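Local coordinates for protein N-acetylneuraminic acid (Sialic acid) synthetase (Leptospira borgpetersenii serovar Hardjo-bovis, PDB 6NCS) that probably makes sialic acid or its 9-phosphate, acting as an N-acylneuraminate synthase of the NeuB family that binds manganese, at residues A[60-65]-A[113-118]. Sequence-based numbering, arbitrary orientation.
Sequences FQAYNS and LNMLKE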
ATOM      1  N   PHE A  60      -6.674  15.233 -22.090  1.00 13.53           N
ATOM      2  CA  PHE A  60      -5.871  15.863 -23.136  1.00 15.03           C
ATOM      3  C   PHE A  60      -5.212  17.118 -22.557  1.00 23.26           C
ATOM      4  O   PHE A  60      -5.346  17.414 -21.369  1.00 19.68           O
ATOM      5  CB  PHE A  60      -6.739  16.145 -24.379  1.00 14.09           C
ATOM      6  CG  PHE A  60      -7.177  14.887 -25.105  1.00 14.07           C
ATOM      7  CD1 PHE A  60      -6.436  14.387 -26.167  1.00 16.40           C
ATOM      8  CD2 PHE A  60      -8.311  14.190 -24.702  1.00 21.82           C
ATOM      9  CE1 PHE A  60      -6.821  13.213 -26.827  1.00 19.28           C
ATOM     10  CE2 PHE A  60      -8.706  13.018 -25.352  1.00 16.70           C
ATOM     11  CZ  PHE A  60      -7.961  12.533 -26.419  1.00 19.39           C
ATOM     12  N   GLN A  61      -4.447  17.835 -23.379  1.00 15.81           N
ATOM     13  CA  GLN A  61      -3.754  19.045 -22.940  1.00 18.77           C
ATOM     14  C   GLN A  61      -4.141  20.206 -23.842  1.00 19.43           C
ATOM     15  O   GLN A  61      -4.111  20.072 -25.070  1.00 19.57           O
ATOM     16  CB  GLN A  61      -2.230  18.870 -22.946  1.00 16.51           C
ATOM     17  CG  GLN A  61      -1.763  17.841 -21.912  1.00 16.88           C
ATOM     18  CD  GLN A  61      -0.263  17.629 -21.899  1.00 20.70           C
ATOM     19  OE1 GLN A  61       0.501  18.421 -22.445  1.00 21.65           O
ATOM     20  NE2 GLN A  61       0.166  16.530 -21.282  1.00 20.03           N
ATOM     21  N   ALA A  62      -4.482  21.338 -23.227  1.00 16.09           N
ATOM     22  CA  ALA A  62      -4.947  22.537 -23.925  1.00 16.89           C
ATOM     23  C   ALA A  62      -3.965  23.667 -23.640  1.00 20.57           C
ATOM     24  O   ALA A  62      -3.935  24.207 -22.525  1.00 17.61           O
ATOM     25  CB  ALA A  62      -6.363  22.908 -23.478  1.00 17.23           C
ATOM     26  N   TYR A  63      -3.161  24.034 -24.640  1.00 18.55           N
ATOM     27  CA  TYR A  63      -2.029  24.911 -24.374  1.00 19.39           C
ATOM     28  C   TYR A  63      -1.668  25.681 -25.630  1.00 20.69           C
ATOM     29  O   TYR A  63      -2.047  25.308 -26.746  1.00 20.90           O
ATOM     30  CB  TYR A  63      -0.799  24.116 -23.904  1.00 19.13           C
ATOM     31  CG  TYR A  63      -0.327  23.168 -24.978  1.00 21.88           C
ATOM     32  CD1 TYR A  63      -0.979  21.962 -25.196  1.00 20.90           C
ATOM     33  CD2 TYR A  63       0.740  23.498 -25.806  1.00 20.94           C
ATOM     34  CE1 TYR A  63      -0.578  21.108 -26.213  1.00 18.83           C
ATOM     35  CE2 TYR A  63       1.149  22.650 -26.817  1.00 22.67           C
ATOM     36  CZ  TYR A  63       0.489  21.455 -27.010  1.00 19.92           C
ATOM     37  OH  TYR A  63       0.891  20.612 -28.019  1.00 23.09           O
ATOM     38  N   ASN A  64      -0.926  26.761 -25.424  1.00 21.71           N
ATOM     39  CA  ASN A  64      -0.195  27.447 -26.481  1.00 23.19           C
ATOM     40  C   ASN A  64       1.290  27.164 -26.284  1.00 24.83           C
ATOM     41  O   ASN A  64       1.825  27.381 -25.190  1.00 23.60           O
ATOM     42  CB  ASN A  64      -0.475  28.951 -26.449  1.00 24.28           C
ATOM     43  CG  ASN A  64       0.428  29.734 -27.387  1.00 28.56           C
ATOM     44  OD1 ASN A  64       1.438  30.295 -26.969  1.00 26.89           O
ATOM     45  ND2 ASN A  64       0.059  29.776 -28.667  1.00 33.78           N
ATOM     46  N   SER A  65       1.945  26.661 -27.336  1.00 24.37           N
ATOM     47  CA  SER A  65       3.329  26.202 -27.215  1.00 29.18           C
ATOM     48  C   SER A  65       4.253  27.307 -26.714  1.00 33.86           C
ATOM     49  O   SER A  65       5.061  27.089 -25.802  1.00 26.02           O
ATOM     50  CB  SER A  65       3.821  25.675 -28.564  1.00 25.98           C
ATOM     51  OG  SER A  65       3.022  24.590 -29.009  1.00 24.86           O
ATOM     52  N   LEU A 113      -8.317  27.528 -20.318  1.00 16.67           N
ATOM     53  CA  LEU A 113      -9.251  27.161 -19.257  1.00 19.16           C
ATOM     54  C   LEU A 113     -10.654  27.659 -19.571  1.00 21.94           C
ATOM     55  O   LEU A 113     -11.634  26.922 -19.410  1.00 18.07           O
ATOM     56  CB  LEU A 113      -8.768  27.719 -17.913  1.00 16.55           C
ATOM     57  CG  LEU A 113      -9.510  27.307 -16.633  1.00 19.94           C
ATOM     58  CD1 LEU A 113      -8.566  27.376 -15.444  1.00 18.27           C
ATOM     59  CD2 LEU A 113     -10.716  28.191 -16.368  1.00 21.89           C
ATOM     60  N   ASN A 114     -10.774  28.925 -19.992  1.00 20.56           N
ATOM     61  CA  ASN A 114     -12.085  29.470 -20.331  1.00 19.33           C
ATOM     62  C   ASN A 114     -12.728  28.674 -21.456  1.00 21.09           C
ATOM     63  O   ASN A 114     -13.940  28.421 -21.438  1.00 20.08           O
ATOM     64  CB  ASN A 114     -11.965  30.940 -20.734  1.00 21.48           C
ATOM     65  CG  ASN A 114     -11.619  31.840 -19.566  1.00 27.91           C
ATOM     66  OD1 ASN A 114     -11.817  31.474 -18.414  1.00 27.47           O
ATOM     67  ND2 ASN A 114     -11.113  33.041 -19.864  1.00 24.30           N
ATOM     68  N   MET A 115     -11.928  28.268 -22.446  1.00 21.25           N
ATOM     69  CA  MET A 115     -12.460  27.490 -23.557  1.00 22.56           C
ATOM     70  C   MET A 115     -12.984  26.148 -23.071  1.00 25.63           C
ATOM     71  O   MET A 115     -14.049  25.693 -23.502  1.00 20.80           O
ATOM     72  CB  MET A 115     -11.381  27.299 -24.624  1.00 22.99           C
ATOM     73  CG  MET A 115     -11.774  26.381 -25.774  1.00 27.21           C
ATOM     74  SD  MET A 115     -11.457  24.624 -25.491  1.00 25.29           S
ATOM     75  CE  MET A 115      -9.691  24.627 -25.145  1.00 25.20           C
ATOM     76  N   LEU A 116     -12.246  25.499 -22.172  1.00 18.71           N
ATOM     77  CA  LEU A 116     -12.683  24.205 -21.675  1.00 15.64           C
ATOM     78  C   LEU A 116     -13.990  24.329 -20.904  1.00 17.93           C
ATOM     79  O   LEU A 116     -14.892  23.497 -21.063  1.00 19.74           O
ATOM     80  CB  LEU A 116     -11.585  23.580 -20.817  1.00 15.23           C
ATOM     81  CG  LEU A 116     -10.309  23.146 -21.552  1.00 16.17           C
ATOM     82  CD1 LEU A 116      -9.244  22.700 -20.544  1.00 18.39           C
ATOM     83  CD2 LEU A 116     -10.592  22.013 -22.552  1.00 16.39           C
ATOM     84  N   LYS A 117     -14.131  25.375 -20.086  1.00 16.20           N
ATOM     85  CA  LYS A 117     -15.394  25.563 -19.376  1.00 21.11           C
ATOM     86  C   LYS A 117     -16.531  25.832 -20.348  1.00 22.56           C
ATOM     87  O   LYS A 117     -17.660  25.361 -20.146  1.00 21.91           O
ATOM     88  CB  LYS A 117     -15.279  26.700 -18.364  1.00 23.52           C
ATOM     89  CG  LYS A 117     -16.558  26.902 -17.564  1.00 31.37           C
ATOM     90  CD  LYS A 117     -16.391  27.923 -16.469  1.00 36.01           C
ATOM     91  CE  LYS A 117     -17.649  28.008 -15.623  1.00 36.70           C
ATOM     92  NZ  LYS A 117     -17.536  29.084 -14.609  1.00 29.60           N
ATOM     93  N   GLU A 118     -16.252  26.583 -21.416  1.00 25.22           N
ATOM     94  CA  GLU A 118     -17.299  26.939 -22.372  1.00 26.41           C
ATOM     95  C   GLU A 118     -17.818  25.715 -23.115  1.00 21.76           C
ATOM     96  O   GLU A 118     -19.014  25.633 -23.421  1.00 26.74           O
ATOM     97  CB  GLU A 118     -16.779  27.980 -23.363  1.00 29.83           C
TER
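Ala62, the last residue of strand 57-62, faces Met115 and Leu116 on helix 110-118. The two backbones stay well apart: the closest CA atoms, those of Ala62 and Leu113, are 7.9 Å from each other, so side chains alone bridge the gap. Residues 60-62 run in extended form before the chain turns into a loop, while 113-118 is regular helix.

The Ala62 methyl points at the helix and meets two side-chain ends. From Met115 comes the terminal methyl, with CE 4.1 Å from Ala62 CB. That side chain leaves the helix with CG anti to the backbone N (chi1 174°), then bends at chi2 and chi3, which folds CE round to the strand. Leu116 turns its forked end to the strand, CD1 4.1 Å and CD2 4.4 Å from Ala62 CB.

Strand 102-107 lies next to this strand in the parallel barrel sheet, and the Ala62 backbone is hydrogen-bonded to those of Thr106 and, just past that strand's end, Phe108. Leu116 also packs on Ala105 and Pro107 of that neighbour, while Phe89 of helix 86-98 touches both Ala62 and Met115.

The contact is thus a small apolar patch between the wall and the outer helical layer of the TIM barrel, away from the manganese site. With methyls meeting at van der Waals distance and just 85 Å² buried, it presumably depends on close fit and exclusion of water.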